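Local coordinates for beta-agarase AgaA (Microbulbifer thermotolerans, PDB 3WZ1), which hydrolyses internal beta-1,4-galactosidic linkages of agarose, releasing neoagarotetraose as the main final product, at residues 120-123 with 128-131; 189-194 with 199-204; 108-111 with 116-119; 209-212 with 216-219; 48-53 with 60-65. All coordinates share one frame; numbering follows the deposited sequence.

All five contacts lie in the GH16 catalytic domain, a beta-jelly roll. Interaction 1 is at its functional centre, holding the predicted nucleophile E129 and a ligand of one sodium ion. Interaction 3 uses the start of the same strand, 116-123. Interaction 2 packs behind interaction 1, with I130 CD1 3.8 Å from L199 CD2, and the side chain of Y201 comes about 9 Å from that of E129. Interaction 4 continues from interaction 2 through a probable hydrogen bond, V211 N to L199 O at 2.8 Å. Interaction 5 meets interaction 1 where F50 CZ lies 3.5 Å from L122 CD2, and the F50 and E129 side chains are about 8 Å apart.

Interaction 1. Residues 120-123 with 128-131; sequences WFLS and EEID. With NA (sodium ion), chain C.
W120 and E129 meet on one face of this antiparallel pair: the E129 carboxylate lies beside the benzo part of the indole, OE2 3.4 Å from W120 CE3, with the two planes turned 49° apart. E129 gets there by an extended chain whose CG is anti to the backbone N (chi1 169°), and its CB also meets L122 CD1 at 3.8 Å. D131 stands on the same face and sets OD1 3.6 Å from W120 CB. Replacing E129 with an alanine removes the carboxylate, and would probably open a gap beside the W120 ring and deprive the site of its predicted nucleophile.

Behind these side chains, the backbone fixes the register. F121 and I130 form a hydrogen-bonded pair, F121 N to I130 O at 2.8 Å and I130 N to F121 O at 3.0 Å, and both side chains turn to the face away from E129. Toward the turn, S123 N donates to E128 O (2.9 Å) while E128 N reaches back to S123 OG (3.2 Å), a hydroxyl that D125 also engages. E128 carries OE2 to the sodium ion at 2.3 Å, whose shell T226, G227 and S229 share; E128 OE1 is bonded to K230 N.

E129, I130 and D131 open the E-I-D-x-x-E signature of GH16, which ends at the predicted proton donor E134. The hairpin lies between two further antiparallel strands, with 232-239 bonded to W120 and L122 and 150-158 bonded to E129 and D131.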
# COMPACT_ATOMS: atom_id res chain seq x y z
N TRP A 120 0.03 2.17 0.55
CA TRP A 120 -0.77 3.22 -0.07
C TRP A 120 -0.58 4.56 0.63
O TRP A 120 0.13 4.65 1.63
CB TRP A 120 -2.24 2.80 -0.10
CG TRP A 120 -2.89 2.64 1.23
CD1 TRP A 120 -2.58 1.73 2.20
CD2 TRP A 120 -4.01 3.38 1.73
NE1 TRP A 120 -3.44 1.85 3.25
CE2 TRP A 120 -4.32 2.87 3.00
CE3 TRP A 120 -4.77 4.42 1.22
CZ2 TRP A 120 -5.37 3.37 3.78
CZ3 TRP A 120 -5.80 4.93 2.00
CH2 TRP A 120 -6.09 4.40 3.26
N PHE A 121 -1.21 5.58 0.05
CA PHE A 121 -0.98 6.97 0.39
C PHE A 121 -2.28 7.73 0.46
O PHE A 121 -3.14 7.54 -0.37
CB PHE A 121 -0.04 7.59 -0.67
CG PHE A 121 1.30 6.95 -0.64
CD1 PHE A 121 2.30 7.45 0.20
CD2 PHE A 121 1.51 5.75 -1.29
CE1 PHE A 121 3.51 6.78 0.34
CE2 PHE A 121 2.70 5.07 -1.13
CZ PHE A 121 3.69 5.59 -0.33
N LEU A 122 -2.41 8.55 1.49
CA LEU A 122 -3.64 9.31 1.70
C LEU A 122 -3.35 10.68 2.27
O LEU A 122 -2.53 10.82 3.17
CB LEU A 122 -4.57 8.55 2.66
CG LEU A 122 -5.99 9.07 2.85
CD1 LEU A 122 -6.78 9.01 1.56
CD2 LEU A 122 -6.67 8.28 3.96
N SER A 123 -4.04 11.69 1.75
CA SER A 123 -3.94 13.05 2.28
C SER A 123 -4.58 13.16 3.65
O SER A 123 -5.47 12.37 3.99
CB SER A 123 -4.55 14.07 1.29
OG SER A 123 -5.93 13.85 1.13
N GLU A 128 -7.57 12.56 -1.24
CA GLU A 128 -6.66 12.17 -2.32
C GLU A 128 -5.83 10.97 -1.89
O GLU A 128 -5.23 10.99 -0.81
CB GLU A 128 -5.77 13.35 -2.75
CG GLU A 128 -6.57 14.49 -3.35
CD GLU A 128 -5.77 15.72 -3.68
OE1 GLU A 128 -4.51 15.66 -3.75
OE2 GLU A 128 -6.44 16.78 -3.87
N GLU A 129 -5.82 9.93 -2.74
CA GLU A 129 -5.24 8.63 -2.41
C GLU A 129 -4.50 8.05 -3.61
O GLU A 129 -5.01 8.10 -4.73
CB GLU A 129 -6.35 7.66 -1.99
CG GLU A 129 -5.93 6.19 -1.88
CD GLU A 129 -7.03 5.27 -1.35
OE1 GLU A 129 -8.06 5.78 -0.85
OE2 GLU A 129 -6.86 4.04 -1.42
N ILE A 130 -3.32 7.48 -3.36
CA ILE A 130 -2.60 6.69 -4.37
C ILE A 130 -2.35 5.30 -3.79
O ILE A 130 -1.83 5.19 -2.67
CB ILE A 130 -1.27 7.35 -4.75
CG1 ILE A 130 -1.54 8.72 -5.40
CG2 ILE A 130 -0.46 6.47 -5.71
CD1 ILE A 130 -0.33 9.62 -5.56
N ASP A 131 -2.76 4.26 -4.52
CA ASP A 131 -2.58 2.86 -4.11
C ASP A 131 -1.46 2.18 -4.88
O ASP A 131 -1.62 1.89 -6.10
CB ASP A 131 -3.86 2.10 -4.35
CG ASP A 131 -5.02 2.77 -3.71
OD1 ASP A 131 -4.96 2.91 -2.46
OD2 ASP A 131 -5.94 3.19 -4.44
NA NA C . -5.36 18.29 -5.21
O HOH W 1 -5.34 20.36 -3.61

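Interaction 2. Residues 189-194 with 199-204; sequences VGVYWR and LEYYVD
G190 and Y202 form one of two hydrogen-bonded pairs in this antiparallel hairpin, Y192 and E200 the other, so four main-chain bonds knit strands 187-195 and 198-203. G190 N meets Y202 O at 2.8 Å, nearly straight at 167°, and Y192 N meets E200 O at 2.8 Å; both donors lie in the acceptor's carbonyl plane.

The apolar contacts gather on the face of V189, V191, W193, L199, Y201 and V203. V191 and Y201 point the same way side by side, and the packing is tight: V191 CG2, anti to its own carbonyl carbon, presses to 3.2 Å from Y201 CD2. W193 and L199 also run alongside each other, L199 CD2 lying 3.8 Å from W193 CD1. The polar ends on this face are tied off elsewhere, Y201 OH to S153 O and W193 NE1 to L228 O.

On the other face the contacts are largely polar. E200 OE1 sits at the edge of the Y192 ring, 3.6 Å from CD2, and accepts a bond of 2.6 Å from Y202 OH, which approaches from above the carboxylate plane. E200 OE2 receives a water proton (2.8 Å), and that same water accepts from R194 NH1 at 2.9 Å; H198 NE2 is a further partner of OE2.

The chemistry splits the hairpin in two. Its apolar face turns inward against I130, V132 and I133 of strand 128-135, as the filling of a jelly-roll sandwich, while opposite it one carboxylate collects a tyrosine, a histidine and a water-bridged arginine, which probably favours its ionised form.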
# COMPACT_ATOMS: atom_id res chain seq x y z
N VAL A 189 6.87 -3.21 -5.82
CA VAL A 189 5.87 -2.45 -6.55
C VAL A 189 6.11 -1.00 -6.19
O VAL A 189 6.20 -0.65 -5.01
CB VAL A 189 4.43 -2.88 -6.20
CG1 VAL A 189 3.43 -2.16 -7.06
CG2 VAL A 189 4.30 -4.38 -6.37
N GLY A 190 6.24 -0.15 -7.20
CA GLY A 190 6.48 1.26 -6.97
C GLY A 190 5.64 2.17 -7.84
O GLY A 190 5.14 1.77 -8.89
N VAL A 191 5.44 3.39 -7.36
CA VAL A 191 4.82 4.43 -8.19
C VAL A 191 5.73 5.65 -8.24
O VAL A 191 6.29 6.07 -7.21
CB VAL A 191 3.41 4.82 -7.68
CG1 VAL A 191 2.84 6.03 -8.43
CG2 VAL A 191 2.46 3.66 -7.82
N TYR A 192 5.88 6.20 -9.44
CA TYR A 192 6.41 7.54 -9.58
C TYR A 192 5.24 8.49 -9.59
O TYR A 192 4.48 8.54 -10.58
CB TYR A 192 7.26 7.73 -10.83
CG TYR A 192 7.97 9.08 -10.92
CD1 TYR A 192 8.22 9.85 -9.79
CD2 TYR A 192 8.42 9.56 -12.15
CE1 TYR A 192 8.88 11.07 -9.88
CE2 TYR A 192 9.10 10.75 -12.23
CZ TYR A 192 9.32 11.50 -11.10
OH TYR A 192 10.01 12.72 -11.20
N TRP A 193 5.06 9.20 -8.48
CA TRP A 193 4.10 10.27 -8.38
C TRP A 193 4.84 11.52 -8.84
O TRP A 193 5.51 12.20 -8.05
CB TRP A 193 3.62 10.39 -6.94
CG TRP A 193 2.68 11.51 -6.61
CD1 TRP A 193 1.90 12.23 -7.45
CD2 TRP A 193 2.41 11.99 -5.29
NE1 TRP A 193 1.16 13.16 -6.75
CE2 TRP A 193 1.48 13.04 -5.41
CE3 TRP A 193 2.88 11.64 -4.01
CZ2 TRP A 193 0.99 13.72 -4.30
CZ3 TRP A 193 2.43 12.33 -2.92
CH2 TRP A 193 1.48 13.36 -3.07
N ARG A 194 4.77 11.78 -10.14
CA ARG A 194 5.58 12.82 -10.78
C ARG A 194 5.03 14.22 -10.57
O ARG A 194 5.78 15.14 -10.26
CB ARG A 194 5.73 12.56 -12.28
CG ARG A 194 6.71 13.49 -12.97
CD ARG A 194 6.67 13.23 -14.47
NE ARG A 194 5.50 13.84 -15.08
CZ ARG A 194 5.13 13.69 -16.34
NH1 ARG A 194 5.82 12.91 -17.16
NH2 ARG A 194 4.06 14.34 -16.77
N LEU A 199 1.00 9.57 -12.90
CA LEU A 199 1.48 8.42 -12.13
C LEU A 199 2.03 7.34 -13.03
O LEU A 199 1.43 7.01 -14.07
CB LEU A 199 0.31 7.81 -11.36
CG LEU A 199 -0.47 8.72 -10.41
CD1 LEU A 199 -1.60 7.93 -9.81
CD2 LEU A 199 0.40 9.29 -9.31
N GLU A 200 3.16 6.75 -12.63
CA GLU A 200 3.72 5.58 -13.31
C GLU A 200 3.86 4.43 -12.35
O GLU A 200 4.44 4.59 -11.27
CB GLU A 200 5.09 5.89 -13.91
CG GLU A 200 5.07 6.99 -14.98
CD GLU A 200 6.43 7.55 -15.31
OE1 GLU A 200 7.46 7.18 -14.70
OE2 GLU A 200 6.47 8.41 -16.24
N TYR A 201 3.35 3.26 -12.73
CA TYR A 201 3.43 2.05 -11.89
C TYR A 201 4.50 1.09 -12.38
O TYR A 201 4.54 0.76 -13.58
CB TYR A 201 2.10 1.32 -11.85
CG TYR A 201 1.00 2.11 -11.14
CD1 TYR A 201 0.32 3.12 -11.80
CD2 TYR A 201 0.66 1.85 -9.82
CE1 TYR A 201 -0.66 3.85 -11.15
CE2 TYR A 201 -0.33 2.58 -9.17
CZ TYR A 201 -0.99 3.57 -9.84
OH TYR A 201 -1.98 4.33 -9.23
N TYR A 202 5.30 0.59 -11.45
CA TYR A 202 6.41 -0.31 -11.75
C TYR A 202 6.31 -1.58 -10.92
O TYR A 202 6.11 -1.51 -9.70
CB TYR A 202 7.74 0.37 -11.46
CG TYR A 202 8.00 1.59 -12.31
CD1 TYR A 202 7.48 2.83 -11.98
CD2 TYR A 202 8.83 1.51 -13.42
CE1 TYR A 202 7.74 3.94 -12.74
CE2 TYR A 202 9.11 2.61 -14.19
CZ TYR A 202 8.56 3.84 -13.85
OH TYR A 202 8.83 4.94 -14.62
N VAL A 203 6.43 -2.74 -11.57
CA VAL A 203 6.39 -4.03 -10.89
C VAL A 203 7.72 -4.74 -11.16
O VAL A 203 8.08 -4.92 -12.33
CB VAL A 203 5.20 -4.88 -11.34
CG1 VAL A 203 5.25 -6.27 -10.72
CG2 VAL A 203 3.87 -4.20 -11.00
N ASP A 204 8.46 -5.07 -10.11
CA ASP A 204 9.73 -5.76 -10.25
C ASP A 204 10.66 -5.08 -11.28
O ASP A 204 11.30 -5.74 -12.12
CB ASP A 204 9.49 -7.25 -10.56
CG ASP A 204 8.78 -7.97 -9.43
OD1 ASP A 204 9.08 -7.62 -8.28
OD2 ASP A 204 7.99 -8.90 -9.71
O HOH W 2 7.80 10.78 -16.67

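Interaction 3. Residues 108-111 with 116-119; sequences AKLS and ASDF
S117 points its side chain at L110 and S111, and makes the whole contact between the segments. Its CB rests against leucine, 3.9 Å from L110 CD2 and 4.1 Å from L110 CA. One bond further, OG is anti to the carbonyl carbon and beside the backbone N (chi1 -63°), a turn that delivers it to the start of the loop after strand 102-109. There it accepts a hydrogen bond from S111 N, 3.1 Å long and 154° at the hydrogen. The hydroxyl S111 OG lies 3.2 Å from S117 OG, and a water is hydrogen-bonded to S117 OG at 2.8 Å; this water also comes within 2.9 Å of S111 O.

Around it, M238 of strand 232-239 touches both serines, and L110 packs on A135 and W182.

At L110 and S111 the chain leaves strand 102-109 (paired with 187-195) for strand 116-123 (paired with 128-135) of the GH16 jelly roll, and no backbone-to-backbone bond joins the two segments here. A buried main-chain N-H of the loop is satisfied by a side-chain oxygen instead, and the water gives that oxygen a second partner, so a small polar cluster holds the loop's start to strand 116-123.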
# COMPACT_ATOMS: atom_id res chain seq x y z
N ALA A 108 7.43 -6.59 -0.91
CA ALA A 108 6.45 -7.19 0.01
C ALA A 108 5.90 -8.50 -0.49
O ALA A 108 5.94 -8.77 -1.68
CB ALA A 108 5.31 -6.22 0.29
N LYS A 109 5.40 -9.30 0.46
CA LYS A 109 4.77 -10.59 0.19
C LYS A 109 3.36 -10.52 0.74
O LYS A 109 3.18 -10.47 1.96
CB LYS A 109 5.55 -11.73 0.84
CG LYS A 109 5.06 -13.12 0.45
CD LYS A 109 5.97 -14.18 1.04
CE LYS A 109 5.48 -15.58 0.73
NZ LYS A 109 6.18 -16.54 1.62
N LEU A 110 2.38 -10.51 -0.14
CA LEU A 110 0.97 -10.44 0.25
C LEU A 110 0.61 -11.56 1.22
O LEU A 110 1.14 -12.67 1.12
CB LEU A 110 0.04 -10.60 -0.94
CG LEU A 110 0.33 -9.82 -2.22
CD1 LEU A 110 -0.76 -10.06 -3.25
CD2 LEU A 110 0.52 -8.33 -1.93
N SER A 111 -0.32 -11.29 2.12
CA SER A 111 -0.90 -12.37 2.89
C SER A 111 -1.74 -13.28 1.99
O SER A 111 -2.31 -12.84 0.99
CB SER A 111 -1.77 -11.82 4.01
OG SER A 111 -2.91 -11.17 3.48
N ALA A 116 -7.34 -7.29 1.73
CA ALA A 116 -6.38 -6.47 1.00
C ALA A 116 -5.07 -6.37 1.77
O ALA A 116 -5.09 -6.08 2.97
CB ALA A 116 -6.95 -5.07 0.79
N SER A 117 -3.94 -6.62 1.09
CA SER A 117 -2.59 -6.29 1.56
C SER A 117 -2.23 -4.99 0.86
O SER A 117 -2.25 -4.92 -0.38
CB SER A 117 -1.57 -7.39 1.22
OG SER A 117 -1.88 -8.62 1.86
N ASP A 118 -1.94 -3.94 1.64
CA ASP A 118 -1.85 -2.57 1.11
C ASP A 118 -0.54 -1.85 1.43
O ASP A 118 -0.01 -1.95 2.54
CB ASP A 118 -2.99 -1.70 1.64
CG ASP A 118 -4.36 -2.28 1.37
OD1 ASP A 118 -4.58 -2.77 0.24
OD2 ASP A 118 -5.26 -2.19 2.27
N PHE A 119 -0.08 -1.07 0.45
CA PHE A 119 0.96 -0.05 0.61
C PHE A 119 0.42 1.13 -0.17
O PHE A 119 0.28 1.06 -1.40
CB PHE A 119 2.30 -0.52 0.07
CG PHE A 119 3.37 0.56 -0.00
CD1 PHE A 119 3.74 1.29 1.12
CD2 PHE A 119 4.01 0.80 -1.22
CE1 PHE A 119 4.77 2.25 1.02
CE2 PHE A 119 5.01 1.76 -1.31
CZ PHE A 119 5.40 2.46 -0.19
O HOH W 3 -3.80 -10.33 0.68

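Interaction 4. Residues 209-212 with 216-219; sequences RTVS and IIDP
S212 and I216 bring the two backbones nearest each other, their CA atoms 6.6 Å apart, as the extended strand 206-212 gives way to the short helix 214-217. The helix ends directly, D218 being the first residue to leave helical angles. No direct hydrogen bond crosses; a water donates to S212 O at 2.9 Å and accepts a weak bond from I216 N at 3.2 Å, spanning the turn from strand to helix.

This strand pairs antiparallel with 198-203 in the GH16 jelly roll, V211 being bonded to L199 and R209 to Y201, so the helix folds back over the end of a sheet strand. It is tied to strand 150-158 as well, through the hydrogen bond of I217 O with H154 NE2, while I216 O is bonded to Y165 OH.

The side chains meet around V211. Its CG1, anti to the backbone N at chi1 176°, touches both isoleucines, 3.7 Å from I216 CG2 and 3.8 Å from I217 CD1. V211 and I216 cross at about a right angle, whereas I217 comes in on a slant and continues to W197 and L228. I216 CG2 also sits 3.5 Å from S212 O. The other branch of I216 runs out past V211 until CD1 lies 4.0 Å from R209 NH2, the two side chains approaching from opposite directions. R209 reaches that far because its chain is extended from CG to NE; the guanidinium forms a salt bridge to D169 through NH1 and meets the isoleucine methyl only by van der Waals contact.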
# COMPACT_ATOMS: atom_id res chain seq x y z
N ARG A 209 2.24 0.44 -16.21
CA ARG A 209 1.04 1.25 -16.43
C ARG A 209 1.36 2.71 -16.17
O ARG A 209 2.01 3.04 -15.17
CB ARG A 209 -0.09 0.80 -15.49
CG ARG A 209 -1.36 1.64 -15.53
CD ARG A 209 -2.43 0.93 -14.73
NE ARG A 209 -3.66 1.68 -14.52
CZ ARG A 209 -4.71 1.71 -15.34
NH1 ARG A 209 -4.70 1.07 -16.51
NH2 ARG A 209 -5.79 2.38 -14.99
N THR A 210 0.84 3.57 -17.04
CA THR A 210 0.95 5.01 -16.87
C THR A 210 -0.45 5.57 -16.79
O THR A 210 -1.29 5.26 -17.65
CB THR A 210 1.74 5.66 -18.03
OG1 THR A 210 3.07 5.14 -18.04
CG2 THR A 210 1.79 7.16 -17.86
N VAL A 211 -0.71 6.37 -15.77
CA VAL A 211 -2.00 6.99 -15.57
C VAL A 211 -1.77 8.50 -15.62
O VAL A 211 -1.22 9.08 -14.69
CB VAL A 211 -2.59 6.56 -14.21
CG1 VAL A 211 -3.90 7.28 -13.93
CG2 VAL A 211 -2.79 5.04 -14.21
N SER A 212 -2.19 9.13 -16.72
CA SER A 212 -1.76 10.49 -17.02
C SER A 212 -2.91 11.30 -17.63
O SER A 212 -3.55 10.84 -18.56
CB SER A 212 -0.57 10.46 -17.97
OG SER A 212 0.06 11.74 -18.03
N ILE A 216 -8.36 10.67 -16.86
CA ILE A 216 -8.23 9.44 -16.07
C ILE A 216 -7.92 9.71 -14.59
O ILE A 216 -8.32 8.94 -13.71
CB ILE A 216 -7.22 8.44 -16.69
CG1 ILE A 216 -7.31 7.08 -16.00
CG2 ILE A 216 -5.80 9.00 -16.66
CD1 ILE A 216 -6.54 5.97 -16.68
N ILE A 217 -7.24 10.82 -14.30
CA ILE A 217 -6.91 11.15 -12.90
C ILE A 217 -8.15 11.63 -12.14
O ILE A 217 -8.37 11.24 -11.02
CB ILE A 217 -5.77 12.19 -12.83
CG1 ILE A 217 -4.45 11.58 -13.32
CG2 ILE A 217 -5.62 12.78 -11.42
CD1 ILE A 217 -3.70 10.72 -12.31
N ASP A 218 -8.94 12.50 -12.76
CA ASP A 218 -10.07 13.12 -12.06
C ASP A 218 -11.10 13.67 -13.05
O ASP A 218 -11.33 14.89 -13.09
CB ASP A 218 -9.58 14.24 -11.14
CG ASP A 218 -10.69 14.91 -10.35
OD1 ASP A 218 -11.71 14.24 -10.04
OD2 ASP A 218 -10.51 16.10 -10.00
N PRO A 219 -11.71 12.77 -13.83
CA PRO A 219 -12.63 13.27 -14.85
C PRO A 219 -13.87 13.95 -14.27
O PRO A 219 -14.45 14.81 -14.95
CB PRO A 219 -12.99 12.02 -15.65
CG PRO A 219 -12.83 10.89 -14.67
CD PRO A 219 -11.63 11.30 -13.83
O HOH W 4 -6.32 11.23 -19.27

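Interaction 5. Residues 48-53 with 60-65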
# COMPACT_ATOMS: atom_id res chain seq x y z
N GLU A 48 1.59 3.67 14.98
CA GLU A 48 0.61 2.59 14.80
C GLU A 48 -0.71 3.20 14.34
O GLU A 48 -1.06 4.31 14.75
CB GLU A 48 0.41 1.82 16.10
CG GLU A 48 1.65 1.01 16.46
CD GLU A 48 1.95 1.00 17.95
OE1 GLU A 48 2.14 -0.10 18.50
OE2 GLU A 48 2.02 2.12 18.53
N GLY A 49 -1.45 2.46 13.52
CA GLY A 49 -2.78 2.87 13.07
C GLY A 49 -2.78 3.62 11.77
O GLY A 49 -2.04 3.27 10.84
N PHE A 50 -3.60 4.67 11.72
CA PHE A 50 -4.05 5.34 10.50
C PHE A 50 -3.70 6.81 10.62
O PHE A 50 -3.04 7.26 11.59
CB PHE A 50 -5.58 5.08 10.40
CG PHE A 50 -6.28 5.62 9.16
CD1 PHE A 50 -5.87 5.30 7.88
CD2 PHE A 50 -7.40 6.44 9.30
CE1 PHE A 50 -6.53 5.80 6.78
CE2 PHE A 50 -8.07 6.93 8.18
CZ PHE A 50 -7.63 6.60 6.91
N ILE A 51 -4.11 7.61 9.63
CA ILE A 51 -3.87 9.06 9.68
C ILE A 51 -4.71 9.76 10.74
O ILE A 51 -4.40 10.91 11.11
CB ILE A 51 -4.07 9.76 8.32
CG1 ILE A 51 -5.47 9.48 7.75
CG2 ILE A 51 -3.00 9.32 7.33
CD1 ILE A 51 -5.86 10.43 6.64
N ASN A 52 -5.77 9.10 11.20
CA ASN A 52 -6.67 9.63 12.22
C ASN A 52 -7.23 8.45 13.02
O ASN A 52 -6.85 7.30 12.77
CB ASN A 52 -7.73 10.53 11.56
CG ASN A 52 -8.66 9.78 10.61
OD1 ASN A 52 -9.18 8.72 10.94
ND2 ASN A 52 -8.88 10.35 9.42
N PRO A 53 -8.12 8.70 14.01
CA PRO A 53 -8.55 7.58 14.83
C PRO A 53 -9.50 6.55 14.21
O PRO A 53 -9.88 5.59 14.89
CB PRO A 53 -9.26 8.29 16.00
CG PRO A 53 -8.60 9.62 16.07
CD PRO A 53 -8.43 9.99 14.63
N THR A 60 -13.02 -4.46 9.43
CA THR A 60 -11.71 -4.14 9.97
C THR A 60 -11.80 -3.42 11.31
O THR A 60 -12.61 -2.51 11.48
CB THR A 60 -10.96 -3.16 9.05
OG1 THR A 60 -10.92 -3.70 7.72
CG2 THR A 60 -9.54 -2.82 9.54
N GLU A 61 -10.92 -3.80 12.22
CA GLU A 61 -10.57 -2.95 13.33
C GLU A 61 -9.06 -2.92 13.48
O GLU A 61 -8.46 -3.88 13.96
CB GLU A 61 -11.27 -3.40 14.61
CG GLU A 61 -11.21 -2.34 15.66
CD GLU A 61 -11.84 -2.75 16.99
OE1 GLU A 61 -12.98 -3.25 17.00
OE2 GLU A 61 -11.18 -2.53 18.01
N TRP A 62 -8.42 -1.85 13.03
CA TRP A 62 -6.96 -1.77 13.14
C TRP A 62 -6.54 -1.80 14.60
O TRP A 62 -7.20 -1.22 15.45
CB TRP A 62 -6.39 -0.55 12.43
CG TRP A 62 -6.57 -0.60 10.93
CD1 TRP A 62 -6.22 -1.64 10.09
CD2 TRP A 62 -7.10 0.43 10.09
NE1 TRP A 62 -6.52 -1.32 8.79
CE2 TRP A 62 -7.07 -0.06 8.76
CE3 TRP A 62 -7.58 1.72 10.32
CZ2 TRP A 62 -7.52 0.70 7.67
CZ3 TRP A 62 -8.02 2.47 9.24
CH2 TRP A 62 -7.99 1.96 7.93
N HIS A 63 -5.47 -2.53 14.87
CA HIS A 63 -5.06 -2.85 16.24
C HIS A 63 -3.54 -2.79 16.33
O HIS A 63 -2.83 -3.40 15.51
CB HIS A 63 -5.59 -4.24 16.54
CG HIS A 63 -5.46 -4.68 17.98
ND1 HIS A 63 -4.27 -4.65 18.67
CD2 HIS A 63 -6.36 -5.25 18.81
CE1 HIS A 63 -4.45 -5.15 19.88
NE2 HIS A 63 -5.71 -5.53 19.99
N PRO A 64 -3.00 -2.05 17.31
CA PRO A 64 -1.55 -1.83 17.34
C PRO A 64 -0.74 -3.13 17.50
O PRO A 64 0.39 -3.21 17.04
CB PRO A 64 -1.35 -0.83 18.50
CG PRO A 64 -2.55 -1.00 19.34
CD PRO A 64 -3.67 -1.33 18.41
N HIS A 65 -1.30 -4.13 18.17
CA HIS A 65 -0.54 -5.36 18.43
C HIS A 65 -0.54 -6.35 17.27
O HIS A 65 -0.05 -7.45 17.41
CB HIS A 65 -1.02 -6.04 19.70
CG HIS A 65 -0.96 -5.15 20.90
ND1 HIS A 65 -1.66 -5.39 22.06
CD2 HIS A 65 -0.29 -3.99 21.10
CE1 HIS A 65 -1.44 -4.42 22.92
NE2 HIS A 65 -0.61 -3.55 22.37
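F50 and W62 form the tight half of this contact. W62 CZ3 lies over one face of the phenylalanine ring, displaced toward its rim and 3.6 Å from F50 CG; the rings are inclined at 33°, with the F50 centroid 5.0 Å from that of the six-membered ring of W62. The opposite face of F50 is covered by its own neighbour, I51 CG1 standing 3.6 Å above the ring centre, so the phenyl is held between two apolar groups. W62 in turn has T60 CG2 3.4 Å above one face, and its NE1 is bonded to M238 O, which helps to fix the rotation of the indole.

The other half is slacker and only partly buried. E48 crosses P64 at about a right angle, its chain passing across P64 CB, with OE1 coming nearest at 3.6 Å. The carboxylate is chiefly occupied by others: OE1 forms a salt bridge with K38, and OE2 a hydrogen bond with Y43 OH. A leucine in place of E48 is likely to leave the K38 ammonium without its carboxylate mate and Y43 without its hydrogen-bond partner. Beside it, H65 N donates to H63 ND1 at 3.1 Å, almost in the imidazole plane, bridging across P64 at the start of the 3-10 segment.

The buried aromatic end continues inward: F50 packs on W120, L122 and I235, and W62 on N237 and E239. A loop laying an aromatic side chain on these strands, about 8 Å from that of the predicted nucleophile E129, is consistent with the wall of a GH16 jelly-roll cleft.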